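Local coordinates for D-glycero-alpha-D-manno-heptose 7-phosphate kinase (Campylobacter jejuni subsp. jejuni, PDB 4N3O), which phosphorylates D-glycero-alpha-D-manno-heptose 7-phosphate at C-1 with ATP, giving the 1,7-bisphosphate on the way to GDP-heptose for the capsule polysaccharide, at residues L188-W193 / E245-A250; K237-K242 / A256-K261; L13-A18 / F330-E335; L122-I127 / Y165-G170; T207-E212 / D276-I281. All coordinates share one frame; numbering follows the deposited sequence.

Contact 1: residues L188-W193 / E245-A250; sequences LRIKNW and EALFRA
Ala250 and Leu247, at the end of helix 236-248, meet Leu188, Ile190 and Trp193 around the start of helix 192-200; helix 236-248 ends in a Schellman motif whose Ala250 presents its methyl to Trp193. Ala250 leaves the helical conformation (phi 55°), and its N is bonded to Leu247 O.

The apolar contacts form two patches. In one, the two methyl branches of Leu247 divide the work: CD1 meets Leu188 CD1 at 3.6 Å, the two leucines crossing at about a right angle, while CD2 lies 3.8 Å from Ile190 CD1. In the other, the benzo end of Trp193 reaches Ala250; the indole CG lies between backbone N and carbonyl carbon (chi1 70°), and this turn swings the ring toward the helix end.

Polar links are indirect. A water bridges the backbones, giving a proton to Leu247 O at 3.0 Å and accepting only weakly from Lys191 N, the N-cap of helix 192-200.

This surface contact also borders the dimer partner: Trp193 packs on Ile342 of the second subunit, and Ala250 O receives a weak hydrogen bond from Asn2 of that subunit, apparently a remnant of the expression tag. Across the pair itself, the Ala250 methyl CB stands obliquely to the indole, 3.5 Å from Trp193 CZ2.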
# COMPACT_ATOMS: atom_id res chain seq x y z
N LEU A 188 12.13 -7.97 13.86
CA LEU A 188 11.40 -7.29 14.93
C LEU A 188 9.90 -7.46 14.88
O LEU A 188 9.30 -7.47 13.82
CB LEU A 188 11.69 -5.80 14.86
CG LEU A 188 13.15 -5.40 14.99
CD1 LEU A 188 13.21 -3.90 14.86
CD2 LEU A 188 13.74 -5.86 16.30
N ARG A 189 9.30 -7.63 16.04
CA ARG A 189 7.88 -7.67 16.15
C ARG A 189 7.62 -6.22 16.56
O ARG A 189 8.06 -5.79 17.62
CB ARG A 189 7.41 -8.64 17.22
CG ARG A 189 6.00 -9.11 16.95
CD ARG A 189 5.37 -9.91 18.07
NE ARG A 189 6.32 -10.77 18.78
CZ ARG A 189 6.70 -10.60 20.04
NH1 ARG A 189 7.57 -11.43 20.59
NH2 ARG A 189 6.19 -9.61 20.77
N ILE A 190 6.96 -5.48 15.69
CA ILE A 190 6.69 -4.07 15.89
C ILE A 190 5.20 -3.84 16.01
O ILE A 190 4.42 -4.42 15.25
CB ILE A 190 7.24 -3.28 14.67
CG1 ILE A 190 8.75 -3.15 14.76
CG2 ILE A 190 6.66 -1.88 14.57
CD1 ILE A 190 9.21 -2.33 15.94
N LYS A 191 4.82 -3.01 16.99
CA LYS A 191 3.43 -2.63 17.20
C LYS A 191 2.98 -1.96 15.93
O LYS A 191 3.69 -1.11 15.40
CB LYS A 191 3.30 -1.63 18.36
CG LYS A 191 3.61 -2.20 19.74
CD LYS A 191 2.62 -3.27 20.18
CE LYS A 191 1.19 -2.75 20.27
NZ LYS A 191 0.26 -3.74 20.89
N ASN A 192 1.82 -2.35 15.44
CA ASN A 192 1.28 -1.81 14.21
C ASN A 192 1.19 -0.29 14.16
O ASN A 192 1.41 0.29 13.10
CB ASN A 192 -0.10 -2.40 13.92
CG ASN A 192 -0.05 -3.88 13.61
OD1 ASN A 192 1.02 -4.49 13.63
ND2 ASN A 192 -1.19 -4.46 13.34
N TRP A 193 0.88 0.35 15.29
CA TRP A 193 0.74 1.79 15.26
C TRP A 193 2.07 2.47 15.05
O TRP A 193 2.11 3.61 14.57
CB TRP A 193 0.03 2.32 16.50
CG TRP A 193 0.78 2.24 17.78
CD1 TRP A 193 0.72 1.23 18.70
CD2 TRP A 193 1.68 3.21 18.29
NE1 TRP A 193 1.55 1.53 19.77
CE2 TRP A 193 2.14 2.74 19.54
CE3 TRP A 193 2.14 4.44 17.82
CZ2 TRP A 193 3.05 3.47 20.32
CZ3 TRP A 193 3.06 5.15 18.58
CH2 TRP A 193 3.50 4.67 19.82
N GLU A 245 16.00 -0.18 21.56
CA GLU A 245 15.26 0.12 22.77
C GLU A 245 14.08 1.02 22.45
O GLU A 245 12.98 0.77 22.91
CB GLU A 245 16.19 0.76 23.81
CG GLU A 245 15.64 0.73 25.23
CD GLU A 245 16.61 1.35 26.24
OE1 GLU A 245 17.35 2.29 25.89
OE2 GLU A 245 16.61 0.89 27.41
N ALA A 246 14.30 2.05 21.62
CA ALA A 246 13.22 2.97 21.24
C ALA A 246 12.11 2.25 20.46
O ALA A 246 10.92 2.55 20.61
CB ALA A 246 13.78 4.14 20.43
N LEU A 247 12.51 1.30 19.63
CA LEU A 247 11.56 0.51 18.85
C LEU A 247 10.77 -0.38 19.78
O LEU A 247 9.54 -0.38 19.76
CB LEU A 247 12.27 -0.30 17.77
CG LEU A 247 12.62 0.46 16.49
CD1 LEU A 247 13.49 -0.39 15.58
CD2 LEU A 247 11.35 0.84 15.74
N PHE A 248 11.47 -1.13 20.62
CA PHE A 248 10.81 -1.97 21.61
C PHE A 248 9.88 -1.13 22.50
O PHE A 248 8.72 -1.49 22.71
CB PHE A 248 11.88 -2.65 22.44
CG PHE A 248 11.38 -3.26 23.70
CD1 PHE A 248 10.55 -4.37 23.65
CD2 PHE A 248 11.75 -2.76 24.93
CE1 PHE A 248 10.09 -4.96 24.81
CE2 PHE A 248 11.30 -3.33 26.09
CZ PHE A 248 10.46 -4.44 26.03
N ARG A 249 10.38 -0.00 22.99
CA ARG A 249 9.61 0.88 23.85
C ARG A 249 8.50 1.64 23.14
O ARG A 249 7.73 2.32 23.80
CB ARG A 249 10.54 1.90 24.52
CG ARG A 249 11.45 1.32 25.58
CD ARG A 249 12.29 2.39 26.27
NE ARG A 249 13.01 1.84 27.42
CZ ARG A 249 13.88 2.51 28.18
NH1 ARG A 249 14.17 3.78 27.92
NH2 ARG A 249 14.47 1.91 29.20
N ALA A 250 8.42 1.56 21.81
CA ALA A 250 7.43 2.34 21.09
C ALA A 250 7.61 3.83 21.45
O ALA A 250 6.66 4.60 21.55
CB ALA A 250 6.02 1.87 21.42
O HOH W 1 7.10 -1.94 19.18

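Contact 2: residues K237-K242 / A256-K261; sequences KQDAIK and AQILGK
Ile258 reaches Lys242 with the tip of its longer branch. Its CD1 lies against the aliphatic shaft of the lysine, 3.3 Å from Lys242 CG, 3.4 Å from Lys242 CD and 3.8 Å from Lys242 CB, a tight apolar fit. Lys242 keeps CG anti to the backbone N (chi1 -164°) and stays extended until it bends at chi3 (-62°), past the carbons that lie along the isoleucine. The shorter branch of Ile258 serves the neighbouring turn: CG2 sits 4.2 Å from Asp239 O and 4.4 Å from Asp239 OD1, van der Waals contacts with no bond implied.

The two segments run in roughly opposite directions and belong to the consecutive helices 236-248 and 252-262, joined by a short turn as a helical hairpin; Asp239 and Lys242, one turn apart, flank the single isoleucine.

Further out, Asp239 OD2 and Lys261 NZ carry opposite charges 5.9 Å apart, too far for a salt bridge but probably attracting one another. Met243, from the same helix as Lys242, packs on Ile258 and Leu259. On another face of helix 236-248, Ala240 and Lys237 lie on Tyr31 of strand 31-40, and Lys237 NZ forms a salt bridge with Asp29. The nearest atoms of the Asp239 side chain and of Gly20, a probable substrate-binding residue, are about 8 Å apart.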
# COMPACT_ATOMS: atom_id res chain seq x y z
N LYS A 237 27.57 1.97 17.55
CA LYS A 237 27.02 0.81 18.27
C LYS A 237 26.10 1.25 19.42
O LYS A 237 25.26 0.48 19.89
CB LYS A 237 28.13 -0.08 18.82
CG LYS A 237 27.63 -1.31 19.55
CD LYS A 237 28.79 -2.16 20.05
CE LYS A 237 28.32 -3.41 20.76
NZ LYS A 237 29.48 -4.25 21.17
N GLN A 238 26.28 2.49 19.87
CA GLN A 238 25.44 3.04 20.92
C GLN A 238 24.10 3.44 20.29
O GLN A 238 23.04 3.21 20.86
CB GLN A 238 26.12 4.26 21.57
CG GLN A 238 25.36 4.85 22.76
CD GLN A 238 25.25 3.89 23.93
OE1 GLN A 238 26.07 2.98 24.09
NE2 GLN A 238 24.25 4.11 24.78
N ASP A 239 24.17 4.04 19.10
CA ASP A 239 22.96 4.45 18.39
C ASP A 239 22.09 3.24 18.04
O ASP A 239 20.87 3.35 18.03
CB ASP A 239 23.31 5.26 17.14
CG ASP A 239 23.81 6.66 17.47
OD1 ASP A 239 23.26 7.28 18.41
OD2 ASP A 239 24.74 7.15 16.78
N ALA A 240 22.72 2.11 17.77
CA ALA A 240 22.03 0.87 17.45
C ALA A 240 21.21 0.38 18.65
O ALA A 240 19.99 0.22 18.54
CB ALA A 240 23.02 -0.21 17.03
N ILE A 241 21.86 0.14 19.78
CA ILE A 241 21.11 -0.32 20.96
C ILE A 241 20.05 0.71 21.39
O ILE A 241 19.00 0.35 21.91
CB ILE A 241 22.03 -0.70 22.14
CG1 ILE A 241 22.96 0.47 22.51
CG2 ILE A 241 22.84 -1.95 21.81
CD1 ILE A 241 24.07 0.10 23.49
N LYS A 242 20.32 1.98 21.12
CA LYS A 242 19.39 3.02 21.49
C LYS A 242 18.17 2.95 20.59
O LYS A 242 17.05 3.15 21.05
CB LYS A 242 20.06 4.39 21.41
CG LYS A 242 19.30 5.49 22.14
CD LYS A 242 19.99 6.85 22.03
CE LYS A 242 21.37 6.84 22.68
NZ LYS A 242 22.00 8.20 22.68
N ALA A 256 12.31 9.27 16.44
CA ALA A 256 12.41 10.35 15.46
C ALA A 256 13.74 11.04 15.62
O ALA A 256 14.43 11.33 14.65
CB ALA A 256 11.28 11.35 15.68
N GLN A 257 14.10 11.27 16.87
CA GLN A 257 15.34 11.94 17.24
C GLN A 257 16.58 11.19 16.73
O GLN A 257 17.46 11.80 16.12
CB GLN A 257 15.36 12.08 18.77
CG GLN A 257 16.50 12.87 19.37
CD GLN A 257 16.33 13.06 20.88
OE1 GLN A 257 15.64 12.28 21.54
NE2 GLN A 257 16.95 14.10 21.42
N ILE A 258 16.63 9.88 16.96
CA ILE A 258 17.79 9.08 16.55
C ILE A 258 17.85 8.83 15.05
O ILE A 258 18.93 8.74 14.46
CB ILE A 258 17.83 7.74 17.29
CG1 ILE A 258 17.79 7.98 18.80
CG2 ILE A 258 19.11 6.97 16.96
CD1 ILE A 258 17.59 6.71 19.59
N LEU A 259 16.70 8.70 14.42
CA LEU A 259 16.69 8.56 12.98
C LEU A 259 17.22 9.88 12.45
O LEU A 259 18.14 9.91 11.65
CB LEU A 259 15.29 8.24 12.45
CG LEU A 259 14.77 6.84 12.81
CD1 LEU A 259 13.30 6.64 12.42
CD2 LEU A 259 15.63 5.78 12.16
N GLY A 260 16.66 10.98 12.96
CA GLY A 260 17.08 12.33 12.56
C GLY A 260 18.59 12.46 12.56
O GLY A 260 19.18 12.96 11.61
N LYS A 261 19.23 11.97 13.62
CA LYS A 261 20.67 12.05 13.74
C LYS A 261 21.42 11.31 12.63
O LYS A 261 22.18 11.93 11.88
CB LYS A 261 21.14 11.54 15.11
CG LYS A 261 22.65 11.57 15.31
CD LYS A 261 23.20 12.99 15.19
CE LYS A 261 24.72 13.00 15.17
NZ LYS A 261 25.27 12.30 13.97

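Contact 3: residues L13-A18 / F330-E335; sequences LRLGLA and FSFTKE
Phe332 N is hydrogen-bonded to Glu199 OE2, a polar tether that pins the backbone of the 330-335 loop beside helix 192-200 while the phenylalanine ring faces the buried side of strand 6-21. No hydrogen bond joins the two segments; what meets there is apolar.

Leu15 supplies the central methyl. With its CG anti to the backbone N (chi1 -170°), it brings CD2 against both rings, 4.1 Å from Phe330 CZ and 4.2 Å from Phe332 CE1. Both approaches are oblique to the ring planes. Leu17, two residues along, offers CD2 to Phe332 CZ at a looser 4.5 Å. The rings also organise each other: Phe332 CZ lies at the edge of the Phe330 ring, and Phe330 CE2 stands 3.8 Å above one face of the Phe332 ring, toward its rim. Phe332 also meets Phe172 edge-to-face.

Along strand 6-21 of this GHMP kinase, side chains alternate: Leu15 faces the core, while its neighbour Arg14, the probable transition-state stabiliser, forms a salt bridge through NE with Asp163, the probable catalytic base.

Strand 6-21 pairs with strand 31-40, where a classic beta bulge sets Leu17 and Ala18 against Leu36. Ala38 and Ile40 of that strand, Phe305 of strand 303-308 and Leu198 of helix 192-200 close around the leucines and phenylalanines.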
# COMPACT_ATOMS: atom_id res chain seq x y z
N LEU A 13 9.72 -4.71 -1.97
CA LEU A 13 10.97 -3.97 -2.01
C LEU A 13 11.21 -3.49 -0.58
O LEU A 13 10.37 -3.69 0.30
CB LEU A 13 10.86 -2.79 -2.96
CG LEU A 13 10.63 -3.22 -4.41
CD1 LEU A 13 10.45 -2.00 -5.30
CD2 LEU A 13 11.80 -4.04 -4.91
N ARG A 14 12.35 -2.87 -0.35
CA ARG A 14 12.67 -2.43 0.99
C ARG A 14 13.20 -1.04 1.02
O ARG A 14 13.76 -0.55 0.05
CB ARG A 14 13.76 -3.32 1.61
CG ARG A 14 15.05 -3.28 0.80
CD ARG A 14 16.26 -3.19 1.70
NE ARG A 14 17.50 -2.97 0.95
CZ ARG A 14 17.83 -1.82 0.36
NH1 ARG A 14 16.99 -0.78 0.37
NH2 ARG A 14 18.99 -1.72 -0.28
N LEU A 15 13.12 -0.46 2.19
CA LEU A 15 13.57 0.87 2.43
C LEU A 15 14.60 0.84 3.55
O LEU A 15 14.35 0.26 4.61
CB LEU A 15 12.36 1.67 2.83
CG LEU A 15 12.41 3.15 2.95
CD1 LEU A 15 13.05 3.76 1.72
CD2 LEU A 15 10.98 3.62 3.14
N GLY A 16 15.77 1.41 3.30
CA GLY A 16 16.79 1.50 4.32
C GLY A 16 16.45 2.69 5.18
O GLY A 16 16.57 3.83 4.74
N LEU A 17 16.02 2.44 6.41
CA LEU A 17 15.64 3.50 7.32
C LEU A 17 16.84 4.07 8.05
O LEU A 17 16.90 5.28 8.29
CB LEU A 17 14.61 2.97 8.33
CG LEU A 17 13.24 2.58 7.78
CD1 LEU A 17 12.35 2.03 8.88
CD2 LEU A 17 12.60 3.79 7.15
N ALA A 18 17.77 3.21 8.44
CA ALA A 18 18.99 3.67 9.09
C ALA A 18 20.09 2.63 8.99
O ALA A 18 19.83 1.44 8.78
CB ALA A 18 18.73 4.02 10.55
N PHE A 330 2.97 4.55 0.05
CA PHE A 330 3.32 3.20 0.41
C PHE A 330 2.97 2.94 1.86
O PHE A 330 2.75 3.87 2.61
CB PHE A 330 4.84 3.01 0.26
CG PHE A 330 5.64 3.72 1.29
CD1 PHE A 330 5.97 5.04 1.13
CD2 PHE A 330 6.06 3.06 2.45
CE1 PHE A 330 6.72 5.71 2.09
CE2 PHE A 330 6.79 3.72 3.42
CZ PHE A 330 7.13 5.05 3.24
N SER A 331 2.97 1.67 2.25
CA SER A 331 2.79 1.26 3.64
C SER A 331 3.98 0.36 3.95
O SER A 331 4.61 -0.16 3.03
CB SER A 331 1.57 0.36 3.78
OG SER A 331 0.49 0.84 3.06
N PHE A 332 4.27 0.15 5.22
CA PHE A 332 5.26 -0.84 5.60
C PHE A 332 4.49 -2.15 5.65
O PHE A 332 3.38 -2.17 6.12
CB PHE A 332 5.86 -0.54 6.97
CG PHE A 332 6.67 0.71 6.97
CD1 PHE A 332 7.87 0.78 6.25
CD2 PHE A 332 6.26 1.82 7.69
CE1 PHE A 332 8.63 1.93 6.24
CE2 PHE A 332 7.03 2.97 7.68
CZ PHE A 332 8.22 3.03 6.94
N THR A 333 5.05 -3.23 5.11
CA THR A 333 4.35 -4.53 5.14
C THR A 333 4.94 -5.44 6.18
O THR A 333 6.11 -5.31 6.55
CB THR A 333 4.45 -5.29 3.82
OG1 THR A 333 5.82 -5.59 3.54
CG2 THR A 333 3.83 -4.49 2.70
N LYS A 334 4.12 -6.40 6.60
CA LYS A 334 4.45 -7.39 7.63
C LYS A 334 5.11 -8.61 7.04
O LYS A 334 5.95 -9.23 7.67
CB LYS A 334 3.15 -7.86 8.31
CG LYS A 334 2.37 -6.78 9.03
CD LYS A 334 2.77 -6.62 10.48
CE LYS A 334 2.22 -7.76 11.32
NZ LYS A 334 2.53 -7.60 12.76
N GLU A 335 4.67 -8.99 5.84
CA GLU A 335 5.18 -10.18 5.18
C GLU A 335 6.31 -9.94 4.21
O GLU A 335 6.48 -8.85 3.67
CB GLU A 335 4.05 -10.86 4.38
CG GLU A 335 3.24 -11.92 5.11
CD GLU A 335 2.33 -12.71 4.17
OE1 GLU A 335 1.44 -12.11 3.52
OE2 GLU A 335 2.49 -13.96 4.09

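Contact 4: residues L122-I127 / Y165-G170; sequences LVVGVI and YAATFG
Val124 and Thr168 meet through torsions that set a hydroxyl against two methyls: the valine sets CG1 anti to its backbone N (chi1 165°) and CG2 beside that N, and the threonine turns OG1 anti to its carbonyl carbon (chi1 -67°). The result is a hydroxyl oxygen straddled by a fork of methyls, with Thr168 OG1 lying 3.5 Å from Val124 CG1 and 3.6 Å from Val124 CG2. The two side chains cross at about a right angle.

A hydroxyl placed against two methyls would be costly if it lacked a partner, and here the cost is met within the helix. Thr168 OG1 donates to Gln164 O one turn earlier, a common way for a buried threonine to spend its proton on its own helix, so that the oxygen can be packed as though it were part of an apolar side chain. Ala167, the residue before it, completes the contact more loosely: its CB stands 4.4 Å from Val124 CB. With an alanine beside a threonine on one helix and a branched valine on the other, the backbones come close, Val124 CA and Thr168 CA being 6.7 Å apart.

The pair illustrates how the GHMP kinase N-terminal domain joins its active-site elements. Helix 118-134 begins at the end of the probable ATP-binding loop, and helix 162-169 carries Asp163, the probable proton acceptor, its side chain about 6 Å from that of Ala167 (nearest atoms). Strand 6-21 closes one side of the junction, Thr11 touching both Val124 and Ala167, and helix 140-153 packs in with Ala147 on Val124 and Ala144 on Thr168.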
# COMPACT_ATOMS: atom_id res chain seq x y z
N LEU A 122 14.01 -9.37 -6.84
CA LEU A 122 13.65 -10.11 -8.06
C LEU A 122 14.08 -11.58 -7.97
O LEU A 122 13.28 -12.50 -8.25
CB LEU A 122 14.28 -9.45 -9.28
CG LEU A 122 14.11 -10.14 -10.64
CD1 LEU A 122 12.64 -10.31 -10.98
CD2 LEU A 122 14.81 -9.32 -11.72
N VAL A 123 15.33 -11.80 -7.57
CA VAL A 123 15.87 -13.17 -7.47
C VAL A 123 15.04 -14.00 -6.49
O VAL A 123 14.72 -15.17 -6.75
CB VAL A 123 17.36 -13.17 -7.06
CG1 VAL A 123 17.85 -14.60 -6.84
CG2 VAL A 123 18.22 -12.44 -8.10
N VAL A 124 14.70 -13.41 -5.35
CA VAL A 124 13.87 -14.09 -4.34
C VAL A 124 12.48 -14.46 -4.89
O VAL A 124 12.03 -15.57 -4.71
CB VAL A 124 13.77 -13.25 -3.06
CG1 VAL A 124 12.65 -13.74 -2.15
CG2 VAL A 124 15.10 -13.27 -2.32
N GLY A 125 11.83 -13.54 -5.57
CA GLY A 125 10.51 -13.84 -6.11
C GLY A 125 10.52 -14.99 -7.11
O GLY A 125 9.62 -15.82 -7.10
N VAL A 126 11.54 -15.05 -7.94
CA VAL A 126 11.65 -16.10 -8.96
C VAL A 126 11.97 -17.46 -8.33
O VAL A 126 11.29 -18.48 -8.61
CB VAL A 126 12.70 -15.69 -9.99
CG1 VAL A 126 12.92 -16.80 -10.99
CG2 VAL A 126 12.27 -14.40 -10.67
N ILE A 127 12.98 -17.48 -7.46
CA ILE A 127 13.34 -18.70 -6.77
C ILE A 127 12.11 -19.26 -6.08
O ILE A 127 11.85 -20.45 -6.15
CB ILE A 127 14.46 -18.43 -5.73
CG1 ILE A 127 15.79 -18.16 -6.45
CG2 ILE A 127 14.64 -19.64 -4.83
CD1 ILE A 127 16.90 -17.62 -5.58
N TYR A 165 17.37 -11.08 2.93
CA TYR A 165 16.64 -11.40 4.15
C TYR A 165 15.41 -10.50 4.26
O TYR A 165 14.37 -10.94 4.70
CB TYR A 165 17.49 -11.24 5.42
CG TYR A 165 18.64 -12.21 5.58
CD1 TYR A 165 18.44 -13.58 5.53
CD2 TYR A 165 19.93 -11.76 5.87
CE1 TYR A 165 19.49 -14.48 5.70
CE2 TYR A 165 20.99 -12.64 6.06
CZ TYR A 165 20.76 -14.01 5.97
OH TYR A 165 21.80 -14.90 6.15
N ALA A 166 15.54 -9.24 3.88
CA ALA A 166 14.42 -8.31 3.94
C ALA A 166 13.31 -8.76 3.00
O ALA A 166 12.14 -8.81 3.38
CB ALA A 166 14.87 -6.90 3.55
N ALA A 167 13.67 -9.09 1.76
CA ALA A 167 12.68 -9.53 0.78
C ALA A 167 12.00 -10.85 1.17
O ALA A 167 10.81 -11.02 0.97
CB ALA A 167 13.33 -9.66 -0.58
N THR A 168 12.77 -11.77 1.72
CA THR A 168 12.25 -13.09 2.10
C THR A 168 11.43 -13.06 3.40
O THR A 168 10.32 -13.61 3.44
CB THR A 168 13.41 -14.09 2.26
OG1 THR A 168 14.03 -14.34 0.99
CG2 THR A 168 12.91 -15.39 2.79
N PHE A 169 11.99 -12.44 4.44
CA PHE A 169 11.36 -12.38 5.75
C PHE A 169 10.41 -11.22 5.92
O PHE A 169 9.45 -11.32 6.65
CB PHE A 169 12.42 -12.37 6.87
CG PHE A 169 13.08 -13.70 7.08
CD1 PHE A 169 14.14 -14.11 6.27
CD2 PHE A 169 12.64 -14.56 8.08
CE1 PHE A 169 14.75 -15.34 6.46
CE2 PHE A 169 13.24 -15.80 8.28
CZ PHE A 169 14.30 -16.20 7.46
N GLY A 170 10.70 -10.09 5.29
CA GLY A 170 9.80 -8.95 5.39
C GLY A 170 9.73 -8.34 6.77
O GLY A 170 10.40 -8.78 7.70

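Contact 5: residues T207-E212 / D276-I281; sequences TNITRE and DELERI
Ile209 and Thr207 pack on Leu278 and Glu277 where an ST turn, closed by a weak bond from Ile209 N to Thr207 OG1, begins the loop following strand 202-206 and the loop packs on the N-terminal turns of helix 276-287, in the C-terminal part of this GHMP kinase. It is a clear case of a junction that is firm at one end and slack at the other.

The firm end is apolar. Ile209 extends its longer branch, CG1 then CD1, toward the helix (chi1 -73°, chi2 176°), and the terminal CD1 settles between two successive residues, 3.6 Å from Leu278 CD2 and 3.8 Å from Glu277 CG. The glutamate takes part through its methylenes alone. Leu278 CD2 is used twice, since Thr207 CG2 also approaches it, at 3.9 Å and about square to the leucine. Thr207 turns its hydroxyl the other way: besides accepting the weak bond of the ST turn, OG1 makes a weak bond to Gly302 O, which would tend to fix the methyl's rotation.

Beyond Ile209 the loop drifts off the helix toward the exposed Thr210, Arg211 and Glu212. Arg211 NH2 remains 6.4 Å from Asp276 OD1, an attraction at most, and Glu212 OE2 lies 6.8 Å from the like-charged Glu277 OE1. Shortly after, the chain is not modelled, consistent with disorder.

The carboxylate of Glu277 instead turns along its own helix toward Arg280, one turn on, which is also paired with Glu323; a salt bridge runs from Arg280 NH1 to Glu277 OE2, 2.9 Å, with Glu277 CD lying in the guanidinium plane.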
# COMPACT_ATOMS: atom_id res chain seq x y z
N THR A 207 12.72 11.34 -7.99
CA THR A 207 13.13 12.61 -8.59
C THR A 207 13.06 12.80 -10.10
O THR A 207 12.69 13.88 -10.56
CB THR A 207 14.59 12.88 -8.23
OG1 THR A 207 15.41 11.86 -8.81
CG2 THR A 207 14.77 12.87 -6.71
N ASN A 208 13.44 11.76 -10.86
CA ASN A 208 13.52 11.83 -12.32
C ASN A 208 14.52 12.91 -12.73
O ASN A 208 14.30 13.66 -13.67
CB ASN A 208 12.15 12.06 -12.98
CG ASN A 208 11.20 10.89 -12.78
OD1 ASN A 208 11.59 9.84 -12.24
ND2 ASN A 208 9.95 11.06 -13.20
N ILE A 209 15.61 12.98 -11.98
CA ILE A 209 16.68 13.94 -12.22
C ILE A 209 17.80 13.29 -13.03
O ILE A 209 17.95 12.06 -13.05
CB ILE A 209 17.28 14.46 -10.89
CG1 ILE A 209 16.29 15.41 -10.20
CG2 ILE A 209 18.59 15.21 -11.11
CD1 ILE A 209 16.76 15.89 -8.85
N THR A 210 18.55 14.13 -13.73
CA THR A 210 19.73 13.73 -14.48
C THR A 210 20.74 14.82 -14.12
O THR A 210 20.53 15.99 -14.46
CB THR A 210 19.46 13.66 -15.99
OG1 THR A 210 18.99 14.93 -16.46
CG2 THR A 210 18.41 12.59 -16.30
N ARG A 211 21.80 14.46 -13.41
CA ARG A 211 22.77 15.48 -12.96
C ARG A 211 23.60 16.03 -14.12
O ARG A 211 23.77 15.37 -15.15
CB ARG A 211 23.67 14.94 -11.83
CG ARG A 211 24.47 16.04 -11.14
CD ARG A 211 24.91 15.68 -9.72
NE ARG A 211 26.13 14.89 -9.61
CZ ARG A 211 27.36 15.39 -9.48
NH1 ARG A 211 28.40 14.58 -9.36
NH2 ARG A 211 27.57 16.71 -9.46
N GLU A 212 24.08 17.26 -13.95
CA GLU A 212 24.90 17.93 -14.96
C GLU A 212 26.01 18.74 -14.28
O GLU A 212 26.17 18.67 -13.06
CB GLU A 212 24.03 18.82 -15.86
CG GLU A 212 23.14 19.81 -15.11
CD GLU A 212 22.35 20.73 -16.04
OE1 GLU A 212 22.89 21.15 -17.09
OE2 GLU A 212 21.19 21.06 -15.70
N ASP A 276 22.97 20.43 -7.58
CA ASP A 276 22.18 21.65 -7.45
C ASP A 276 20.67 21.39 -7.46
O ASP A 276 19.93 22.04 -6.73
CB ASP A 276 22.54 22.66 -8.55
CG ASP A 276 24.03 22.99 -8.59
OD1 ASP A 276 24.82 22.32 -7.87
OD2 ASP A 276 24.42 23.91 -9.34
N GLU A 277 20.22 20.44 -8.28
CA GLU A 277 18.79 20.13 -8.40
C GLU A 277 18.24 19.32 -7.21
O GLU A 277 17.09 19.52 -6.81
CB GLU A 277 18.51 19.43 -9.74
CG GLU A 277 17.04 19.45 -10.17
CD GLU A 277 16.52 20.85 -10.55
OE1 GLU A 277 17.20 21.87 -10.28
OE2 GLU A 277 15.42 20.93 -11.12
N LEU A 278 19.05 18.42 -6.65
CA LEU A 278 18.65 17.67 -5.45
C LEU A 278 18.63 18.63 -4.28
O LEU A 278 17.69 18.62 -3.49
CB LEU A 278 19.61 16.51 -5.14
CG LEU A 278 19.55 15.24 -6.00
CD1 LEU A 278 20.68 14.29 -5.62
CD2 LEU A 278 18.21 14.54 -5.86
N GLU A 279 19.67 19.46 -4.17
CA GLU A 279 19.77 20.45 -3.09
C GLU A 279 18.57 21.41 -3.13
O GLU A 279 18.06 21.82 -2.08
CB GLU A 279 21.09 21.21 -3.21
CG GLU A 279 21.38 22.22 -2.10
CD GLU A 279 22.74 22.92 -2.27
OE1 GLU A 279 23.44 22.65 -3.27
OE2 GLU A 279 23.11 23.73 -1.40
N ARG A 280 18.10 21.73 -4.34
CA ARG A 280 16.97 22.62 -4.50
C ARG A 280 15.70 21.88 -4.03
O ARG A 280 14.86 22.46 -3.38
CB ARG A 280 16.80 23.07 -5.95
CG ARG A 280 16.16 24.45 -6.06
CD ARG A 280 15.58 24.80 -7.43
NE ARG A 280 14.16 24.42 -7.58
CZ ARG A 280 13.70 23.35 -8.23
NH1 ARG A 280 14.52 22.51 -8.83
NH2 ARG A 280 12.40 23.13 -8.29
N ILE A 281 15.60 20.59 -4.37
CA ILE A 281 14.43 19.80 -3.98
C ILE A 281 14.38 19.63 -2.47
O ILE A 281 13.31 19.79 -1.88
CB ILE A 281 14.41 18.43 -4.71
CG1 ILE A 281 14.20 18.63 -6.22
CG2 ILE A 281 13.29 17.54 -4.17
CD1 ILE A 281 12.85 19.25 -6.59

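How the contacts relate
From the N terminus, strand 6-21 supplies the first half of contact 3, whose partner arrives some 310 residues later; every other contact is nested inside that loop. Contact 4 closes first, within the N-terminal domain, and touches contact 3 where Arg14 CB packs on Ala166 CB. Contacts 1, 2 and 5 follow and interlock: contact 1 crosses contact 2, both drawing on helix 236-248, and crosses contact 5, whose loop encloses contact 2. Contact 2 reaches strand 6-21 through Leu259 on Ala18, and contact 1 meets the 330-335 loop at Asn192 and Lys334. Contact 5 stands apart, its centre about 24 Å from that of contact 3, touching none of the others.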